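Local structure of endo-1,4-beta-mannanase (Eisenia fetida, 5Y6T) at residues Q144-M149 / T212-R217; T94-L99 / S151-K156; S136-Y141 / Q205-K210. The protein probably hydrolyses internal beta-1,4-linked mannosidic bonds in mannan polysaccharides, as an endo-acting beta-mannanase of glycoside hydrolase family 5. One frame throughout, in Å; residues are numbered along the deposited sequence. Where two conformers were deposited one is given.

Contact 1 (Q144-M149 / T212-R217); sequences QALVPM and TAAIKR
Leu146 and Val147 meet Ala214 and Ile215 where helix 135-152 packs against helix 201-218, two consecutive helices in the outer layer of the (beta/alpha)8 barrel that family 5 glycoside hydrolases share. The segment axes approach to 8.9 Å with 36° between their N-to-C directions, so the two segments run roughly the same way, as neighbouring helices of such a barrel do. No hydrogen bond joins the two segments; the contact is made by aliphatic carbons.

Within this part of the chain the helix takes a wider, pi-type turn through residues 144-146, the last of them Leu146. This leucine holds CG anti to its own backbone N (chi1 -171°) and carries its fork over CG1 of Ile215. Leu146 CD2 lies 3.9 Å from Ile215 CG1, and Leu146 CD1 is almost as near to the same atom at 4.0 Å, so both methyls bear on one methylene. Leu146 CD2 also reaches toward the methyl of Ala214, though less closely. Next along the helix, Val147 uses one branch: its CG2, which sits beside the backbone N, comes 4.0 Å from Ala214 CB and is also 4.1 Å from Ala214 O. The small side chain of Ala214 probably helps the backbones come near here, with Val147 CA only 6.4 Å from Ile215 CA.

Beneath the interface Ile215 also rests on Val224 of barrel strand 223-228. Farther along the second helix, Lys216 forms a salt bridge with Asp261 and Arg217 one with Asp255. On the first helix Pro148 follows Val147 and, having no N-H to give to the preceding turn, leaves a kink, after which the helix resumes with Met149 N bonded to Ala145 O at 3.2 Å.

Contact 2 (T94-L99 / S151-K156); sequences TMTSDL and SALSGK
Leu153 pushes its two methyls against helix 95-108, one toward Thr96 and the other toward Leu99. Leu153 CD2 lies 3.8 Å from the backbone oxygen Thr96 O and a little farther from the methyl of the same threonine. Leu153 CD1 is 4.0 Å from Leu99 CB, and the two leucine side chains cross at about a right angle. Thr96 turns its methyl, not its hydroxyl, to the partner segment: with CG2 anti to the backbone N, Thr96 CG2 comes 3.8 Å from Ala152 CB.

Behind this apolar layer, polar bonds tie residues within each segment. Ser151 O accepts from Ser154 N and, at 2.7 Å, from Ser154 OG, while a type I turn from Leu153 to Lys156 leads the chain away from the helix. On the other side Thr94 OG1 donates to Asp98 OD2, meeting it from above the carboxylate plane, and Gly39 N bonds to that same oxygen. Lys156 forms a salt bridge with Asp104, farther along helix 95-108. The N-terminal part of helix 95-108 thus packs against the C-terminal end of helix 135-152, neighbours in the helical shell of a TIM barrel, as in family 5 glycoside hydrolases.

Contact 3 (S136-Y141 / Q205-K210); sequences SKLQTY and QSFINK
Leu138 of helix 135-152 packs between Phe207 and Lys210 of helix 201-218, two helices of the outer shell of the (beta/alpha)8 barrel. Its CB is directed at helix 201-218; CG, anti to the backbone N (chi1 180°), carries the two methyls that make the contact. On one branch, Leu138 CD1 lies 3.7 Å from Phe207 CE1 and 3.8 Å from Phe207 CD1, approaching the ring obliquely. The other branch turns to the lysine: Leu138 CD2 is 4.0 Å from Lys210 CD, and it still brushes Phe207 CD1 at 4.1 Å. An alanine here would lose both methyls, which would probably leave the CD1 and CE1 atoms of the phenylalanine and the lysine methylenes without their apolar partner and the ring less restrained.

Phe207 also touches Tyr128, Leu131 and Ile132 of helix 126-133. Lys210 offers only its aliphatic part to the leucine; the chain bends at its last torsion (chi4 -72°) and NZ bonds to Gly253 O. Just before Leu138, Lys137 O accepts from Tyr141 N and also from Thr140 OG1, 2.6 Å away in the carbonyl plane on a lone pair. The contact between the helices is therefore wholly apolar: a lysine contributes to it through its methylenes, while its charged end is satisfied by a backbone carbonyl beyond the interface.

How the contacts relate
All three contacts use helix 135-152, which lies between helices 95-108 and 201-218 on the outside of the barrel. Contacts 3 and 1 join it to helix 201-218, their centres about 10 Å apart, while contact 2 joins it to helix 95-108, about 12 Å from contact 1 and 21 Å from contact 3. Along the chain the order is 94-99, 136-141, 144-149, 151-156, 205-210, 212-217, so the pairings interleave. Met149 SD of contact 1 lies 3.7 Å from Met95 SD of contact 2, and a probable hydrogen bond from Leu146 N to Tyr141 O links contacts 1 and 3. Contacts 2 and 3 do not touch, so contact 1 makes the shell continuous between them.

Contact 1 (Q144-M149 / T212-R217)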
loop_
_atom_site.group_PDB
_atom_site.type_symbol
_atom_site.label_atom_id
_atom_site.label_comp_id
_atom_site.label_asym_id
_atom_site.label_seq_id
_atom_site.Cartn_x
_atom_site.Cartn_y
_atom_site.Cartn_z
ATOM N N GLN A 144 13.327 7.147 15.646
ATOM C CA GLN A 144 12.792 8.431 16.106
ATOM C C GLN A 144 11.396 8.733 15.586
ATOM O O GLN A 144 10.660 9.528 16.141
ATOM C CB GLN A 144 13.686 9.624 15.744
ATOM C CG GLN A 144 15.109 9.668 16.312
ATOM C CD GLN A 144 15.306 8.960 17.611
ATOM O OE1 GLN A 144 15.796 7.858 17.646
ATOM N NE2 GLN A 144 14.973 9.617 18.695
ATOM N N ALA A 145 11.021 8.099 14.490
ATOM C CA ALA A 145 9.729 8.370 13.880
ATOM C C ALA A 145 8.861 7.090 13.818
ATOM O O ALA A 145 7.783 7.036 14.456
ATOM C CB ALA A 145 9.911 9.056 12.512
ATOM N N LEU A 146 9.334 6.068 13.097
ATOM C CA LEU A 146 8.509 4.923 12.739
ATOM C C LEU A 146 8.127 4.065 13.949
ATOM O O LEU A 146 6.966 3.812 14.180
ATOM C CB LEU A 146 9.212 4.091 11.685
ATOM C CG LEU A 146 8.449 2.952 11.015
ATOM C CD1 LEU A 146 7.136 3.380 10.341
ATOM C CD2 LEU A 146 9.340 2.132 10.097
ATOM N N VAL A 147 9.135 3.610 14.699
ATOM C CA VAL A 147 8.854 2.711 15.814
ATOM C C VAL A 147 7.942 3.350 16.829
ATOM O O VAL A 147 6.937 2.732 17.198
ATOM C CB VAL A 147 10.151 2.131 16.434
ATOM C CG1 VAL A 147 9.891 1.539 17.846
ATOM C CG2 VAL A 147 10.808 1.087 15.481
ATOM N N PRO A 148 8.216 4.569 17.265
ATOM C CA PRO A 148 7.289 5.176 18.232
ATOM C C PRO A 148 5.836 5.334 17.743
ATOM O O PRO A 148 4.897 5.032 18.499
ATOM C CB PRO A 148 7.897 6.547 18.483
ATOM C CG PRO A 148 9.378 6.291 18.283
ATOM C CD PRO A 148 9.406 5.428 17.042
ATOM N N MET A 149 5.688 5.748 16.474
ATOM C CA MET A 149 4.380 5.842 15.853
ATOM C C MET A 149 3.647 4.491 15.777
ATOM O O MET A 149 2.485 4.356 16.137
ATOM C CB MET A 149 4.496 6.519 14.485
ATOM C CG MET A 149 3.211 6.557 13.740
ATOM S SD MET A 149 3.365 7.587 12.282
ATOM C CE MET A 149 4.698 6.785 11.459
ATOM N N THR A 212 10.076 -2.786 7.342
ATOM C CA THR A 212 9.054 -3.792 7.600
ATOM C C THR A 212 9.373 -4.514 8.920
ATOM O O THR A 212 8.484 -4.727 9.750
ATOM C CB THR A 212 8.864 -4.764 6.418
ATOM O OG1 THR A 212 8.372 -4.053 5.251
ATOM C CG2 THR A 212 7.852 -5.822 6.725
ATOM N N ALA A 213 10.636 -4.883 9.098
ATOM C CA ALA A 213 11.076 -5.579 10.290
ATOM C C ALA A 213 10.772 -4.660 11.499
ATOM O O ALA A 213 10.239 -5.103 12.547
ATOM C CB ALA A 213 12.573 -5.827 10.218
ATOM N N ALA A 214 11.135 -3.361 11.367
ATOM C CA ALA A 214 10.953 -2.437 12.465
ATOM C C ALA A 214 9.477 -2.302 12.826
ATOM O O ALA A 214 9.151 -2.315 14.024
ATOM C CB ALA A 214 11.524 -1.045 12.161
ATOM N N ILE A 215 8.576 -2.188 11.821
ATOM C CA ILE A 215 7.124 -2.167 12.099
ATOM C C ILE A 215 6.667 -3.437 12.916
ATOM O O ILE A 215 5.911 -3.330 13.877
ATOM C CB ILE A 215 6.331 -2.022 10.774
ATOM C CG1 ILE A 215 6.568 -0.619 10.203
ATOM C CG2 ILE A 215 4.901 -2.395 10.990
ATOM C CD1 ILE A 215 6.199 -0.619 8.683
ATOM N N LYS A 216 7.191 -4.585 12.530
ATOM C CA LYS A 216 6.753 -5.840 13.144
ATOM C C LYS A 216 7.346 -6.018 14.547
ATOM O O LYS A 216 6.765 -6.690 15.373
ATOM C CB LYS A 216 7.090 -6.977 12.181
ATOM C CG LYS A 216 6.103 -6.940 11.023
ATOM C CD LYS A 216 6.201 -8.130 10.166
ATOM C CE LYS A 216 5.080 -8.133 9.204
ATOM N NZ LYS A 216 5.073 -9.420 8.480
ATOM N N ARG A 217 8.512 -5.485 14.802
ATOM C CA ARG A 217 9.002 -5.421 16.196
ATOM C C ARG A 217 8.178 -4.517 17.027
ATOM O O ARG A 217 7.915 -4.837 18.198
ATOM C CB ARG A 217 10.476 -5.000 16.228
ATOM C CG ARG A 217 11.374 -6.042 15.652
ATOM C CD ARG A 217 12.842 -5.861 16.061
ATOM N NE ARG A 217 13.531 -7.019 15.563
ATOM C CZ ARG A 217 14.051 -7.111 14.344
ATOM N NH1 ARG A 217 14.029 -6.086 13.548
ATOM N NH2 ARG A 217 14.596 -8.251 13.946
#

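Contact 2 (T94-L99 / S151-K156)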
loop_
_atom_site.group_PDB
_atom_site.type_symbol
_atom_site.label_atom_id
_atom_site.label_comp_id
_atom_site.label_asym_id
_atom_site.label_seq_id
_atom_site.Cartn_x
_atom_site.Cartn_y
_atom_site.Cartn_z
ATOM N N THR A 94 2.631 15.975 15.802
ATOM C CA THR A 94 1.182 15.625 15.729
ATOM C C THR A 94 0.803 14.384 14.903
ATOM O O THR A 94 -0.340 13.922 14.980
ATOM C CB THR A 94 0.300 16.771 15.269
ATOM O OG1 THR A 94 0.379 16.982 13.867
ATOM C CG2 THR A 94 0.651 18.070 16.092
ATOM N N MET A 95 1.736 13.864 14.141
ATOM C CA MET A 95 1.379 12.799 13.217
ATOM C C MET A 95 0.668 11.660 13.903
ATOM O O MET A 95 -0.317 11.137 13.432
ATOM C CB MET A 95 2.585 12.310 12.432
ATOM C CG MET A 95 2.184 11.287 11.363
ATOM S SD MET A 95 3.565 10.786 10.387
ATOM C CE MET A 95 3.769 12.311 9.405
ATOM N N THR A 96 1.257 11.149 14.968
ATOM C CA THR A 96 0.632 10.011 15.638
ATOM C C THR A 96 -0.778 10.259 16.133
ATOM O O THR A 96 -1.670 9.453 15.874
ATOM C CB THR A 96 1.543 9.512 16.796
ATOM O OG1 THR A 96 2.846 9.241 16.292
ATOM C CG2 THR A 96 0.988 8.305 17.394
ATOM N N SER A 97 -0.988 11.386 16.816
ATOM C CA SER A 97 -2.302 11.758 17.262
ATOM C C SER A 97 -3.253 12.028 16.104
ATOM O O SER A 97 -4.448 11.749 16.186
ATOM C CB SER A 97 -2.248 12.946 18.287
ATOM O OG SER A 97 -1.614 14.076 17.813
ATOM N N ASP A 98 -2.739 12.586 15.007
ATOM C CA ASP A 98 -3.560 12.842 13.842
ATOM C C ASP A 98 -4.067 11.510 13.276
ATOM O O ASP A 98 -5.236 11.336 13.018
ATOM C CB ASP A 98 -2.811 13.602 12.747
ATOM C CG ASP A 98 -2.384 15.015 13.154
ATOM O OD1 ASP A 98 -2.989 15.527 14.111
ATOM O OD2 ASP A 98 -1.468 15.598 12.488
ATOM N N LEU A 99 -3.140 10.570 13.044
ATOM C CA LEU A 99 -3.548 9.264 12.564
ATOM C C LEU A 99 -4.494 8.528 13.549
ATOM O O LEU A 99 -5.372 7.783 13.134
ATOM C CB LEU A 99 -2.331 8.390 12.306
ATOM C CG LEU A 99 -1.552 8.720 11.068
ATOM C CD1 LEU A 99 -0.146 8.168 11.137
ATOM C CD2 LEU A 99 -2.295 8.217 9.823
ATOM N N SER A 151 4.231 1.724 17.387
ATOM C CA SER A 151 3.927 1.198 18.750
ATOM C C SER A 151 2.692 1.865 19.362
ATOM O O SER A 151 1.807 1.271 19.917
ATOM C CB SER A 151 5.177 1.438 19.659
ATOM O OG SER A 151 4.879 0.968 20.998
ATOM N N ALA A 152 2.635 3.186 19.281
ATOM C CA ALA A 152 1.561 3.919 19.881
ATOM C C ALA A 152 0.247 3.535 19.197
ATOM O O ALA A 152 -0.780 3.614 19.844
ATOM C CB ALA A 152 1.797 5.422 19.729
ATOM N N LEU A 153 0.276 3.277 17.876
ATOM C CA LEU A 153 -0.949 2.948 17.129
ATOM C C LEU A 153 -1.350 1.480 17.120
ATOM O O LEU A 153 -2.287 1.051 16.407
ATOM C CB LEU A 153 -0.870 3.519 15.675
ATOM C CG LEU A 153 -0.725 5.016 15.664
ATOM C CD1 LEU A 153 -0.524 5.395 14.200
ATOM C CD2 LEU A 153 -1.938 5.722 16.211
ATOM N N SER A 154 -0.565 0.673 17.839
ATOM C CA SER A 154 -0.658 -0.810 17.788
ATOM C C SER A 154 -1.892 -1.394 18.396
ATOM O O SER A 154 -2.106 -2.574 18.279
ATOM C CB SER A 154 0.565 -1.442 18.494
ATOM O OG SER A 154 0.577 -1.172 19.893
ATOM N N GLY A 155 -2.679 -0.557 19.068
ATOM C CA GLY A 155 -3.952 -1.012 19.596
ATOM C C GLY A 155 -5.188 -0.571 18.842
ATOM O O GLY A 155 -6.293 -0.998 19.147
ATOM N N LYS A 156 -4.995 0.162 17.744
ATOM C CA LYS A 156 -6.120 0.703 17.003
ATOM C C LYS A 156 -6.686 -0.437 16.127
ATOM O O LYS A 156 -6.051 -0.946 15.210
ATOM C CB LYS A 156 -5.676 1.866 16.139
ATOM C CG LYS A 156 -5.141 3.041 16.908
ATOM C CD LYS A 156 -6.208 3.700 17.710
ATOM C CE LYS A 156 -5.632 4.872 18.486
ATOM N NZ LYS A 156 -6.677 5.490 19.368
#

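Contact 3 (S136-Y141 / Q205-K210)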
loop_
_atom_site.group_PDB
_atom_site.type_symbol
_atom_site.label_atom_id
_atom_site.label_comp_id
_atom_site.label_asym_id
_atom_site.label_seq_id
_atom_site.Cartn_x
_atom_site.Cartn_y
_atom_site.Cartn_z
ATOM N N SER A 136 22.708 4.649 8.446
ATOM C CA SER A 136 22.751 5.425 9.712
ATOM C C SER A 136 21.580 6.403 9.788
ATOM O O SER A 136 20.928 6.544 10.839
ATOM C CB SER A 136 24.125 6.126 9.888
ATOM O OG SER A 136 24.190 7.427 9.319
ATOM N N LYS A 137 21.282 7.035 8.672
ATOM C CA LYS A 137 20.112 7.924 8.612
ATOM C C LYS A 137 18.778 7.191 8.655
ATOM O O LYS A 137 17.872 7.578 9.410
ATOM C CB LYS A 137 20.205 8.842 7.409
ATOM C CG LYS A 137 21.341 9.815 7.594
ATOM C CD LYS A 137 21.592 10.722 6.426
ATOM C CE LYS A 137 22.717 11.787 6.712
ATOM N NZ LYS A 137 23.042 12.597 5.458
ATOM N N LEU A 138 18.674 6.104 7.873
ATOM C CA LEU A 138 17.499 5.239 7.955
ATOM C C LEU A 138 17.216 4.781 9.362
ATOM O O LEU A 138 16.062 4.777 9.807
ATOM C CB LEU A 138 17.681 4.035 6.998
ATOM C CG LEU A 138 16.509 3.057 7.000
ATOM C CD1 LEU A 138 15.216 3.783 6.637
ATOM C CD2 LEU A 138 16.903 1.922 6.034
ATOM N N GLN A 139 18.266 4.425 10.110
ATOM C CA GLN A 139 18.017 3.929 11.453
ATOM C C GLN A 139 17.402 5.041 12.359
ATOM O O GLN A 139 16.660 4.733 13.255
ATOM C CB GLN A 139 19.307 3.413 12.109
ATOM C CG GLN A 139 19.030 2.642 13.382
ATOM C CD GLN A 139 18.259 1.358 13.180
ATOM O OE1 GLN A 139 18.377 0.659 12.122
ATOM N NE2 GLN A 139 17.368 1.067 14.134
ATOM N N THR A 140 17.755 6.320 12.135
ATOM C CA THR A 140 17.134 7.411 12.847
ATOM C C THR A 140 15.658 7.603 12.482
ATOM O O THR A 140 14.792 7.843 13.325
ATOM C CB THR A 140 17.969 8.718 12.743
ATOM O OG1 THR A 140 17.921 9.273 11.395
ATOM C CG2 THR A 140 19.358 8.476 13.319
ATOM N N TYR A 141 15.335 7.475 11.203
ATOM C CA TYR A 141 13.919 7.352 10.792
ATOM C C TYR A 141 13.206 6.277 11.567
ATOM O O TYR A 141 12.107 6.479 12.160
ATOM C CB TYR A 141 13.727 7.166 9.251
ATOM C CG TYR A 141 12.250 7.057 8.933
ATOM C CD1 TYR A 141 11.424 8.153 9.048
ATOM C CD2 TYR A 141 11.661 5.830 8.555
ATOM C CE1 TYR A 141 10.057 8.014 8.884
ATOM C CE2 TYR A 141 10.335 5.698 8.384
ATOM C CZ TYR A 141 9.521 6.799 8.508
ATOM O OH TYR A 141 8.142 6.690 8.382
ATOM N N GLN A 205 14.782 -2.779 -1.923
ATOM C CA GLN A 205 14.499 -3.930 -1.090
ATOM C C GLN A 205 15.018 -3.832 0.321
ATOM O O GLN A 205 14.332 -4.239 1.271
ATOM C CB GLN A 205 14.995 -5.234 -1.733
ATOM C CG GLN A 205 14.286 -5.623 -3.034
ATOM C CD GLN A 205 15.125 -6.617 -3.832
ATOM O OE1 GLN A 205 16.365 -6.466 -3.994
ATOM N NE2 GLN A 205 14.460 -7.584 -4.425
ATOM N N SER A 206 16.279 -3.411 0.467
ATOM C CA SER A 206 16.858 -3.228 1.819
ATOM C C SER A 206 16.033 -2.244 2.653
ATOM O O SER A 206 15.724 -2.510 3.794
ATOM C CB SER A 206 18.336 -2.821 1.678
ATOM O OG SER A 206 18.917 -2.709 2.977
ATOM N N PHE A 207 15.673 -1.103 2.036
ATOM C CA PHE A 207 14.873 -0.015 2.657
ATOM C C PHE A 207 13.541 -0.602 3.150
ATOM O O PHE A 207 13.145 -0.375 4.277
ATOM C CB PHE A 207 14.714 1.124 1.616
ATOM C CG PHE A 207 13.964 2.354 2.078
ATOM C CD1 PHE A 207 14.583 3.299 2.891
ATOM C CD2 PHE A 207 12.724 2.633 1.590
ATOM C CE1 PHE A 207 13.957 4.479 3.192
ATOM C CE2 PHE A 207 12.084 3.838 1.869
ATOM C CZ PHE A 207 12.701 4.734 2.732
ATOM N N ILE A 208 12.936 -1.408 2.299
ATOM C CA ILE A 208 11.699 -2.041 2.604
ATOM C C ILE A 208 11.853 -3.081 3.726
ATOM O O ILE A 208 11.007 -3.149 4.662
ATOM C CB ILE A 208 11.022 -2.638 1.331
ATOM C CG1 ILE A 208 10.610 -1.465 0.398
ATOM C CG2 ILE A 208 9.814 -3.484 1.686
ATOM C CD1 ILE A 208 10.496 -1.899 -1.034
ATOM N N ASN A 209 12.804 -3.973 3.568
ATOM C CA ASN A 209 13.039 -5.032 4.524
ATOM C C ASN A 209 13.245 -4.463 5.932
ATOM O O ASN A 209 12.639 -4.929 6.897
ATOM C CB ASN A 209 14.283 -5.825 4.091
ATOM C CG ASN A 209 14.736 -6.860 5.157
ATOM O OD1 ASN A 209 15.846 -6.760 5.668
ATOM N ND2 ASN A 209 13.877 -7.851 5.462
ATOM N N LYS A 210 14.105 -3.453 6.055
ATOM C CA LYS A 210 14.449 -2.904 7.380
ATOM C C LYS A 210 13.275 -2.244 8.041
ATOM O O LYS A 210 13.062 -2.408 9.253
ATOM C CB LYS A 210 15.702 -2.008 7.357
ATOM C CG LYS A 210 16.961 -2.745 6.902
ATOM C CD LYS A 210 18.166 -1.827 6.658
ATOM C CE LYS A 210 19.455 -2.566 6.247
ATOM N NZ LYS A 210 20.115 -3.347 7.312
#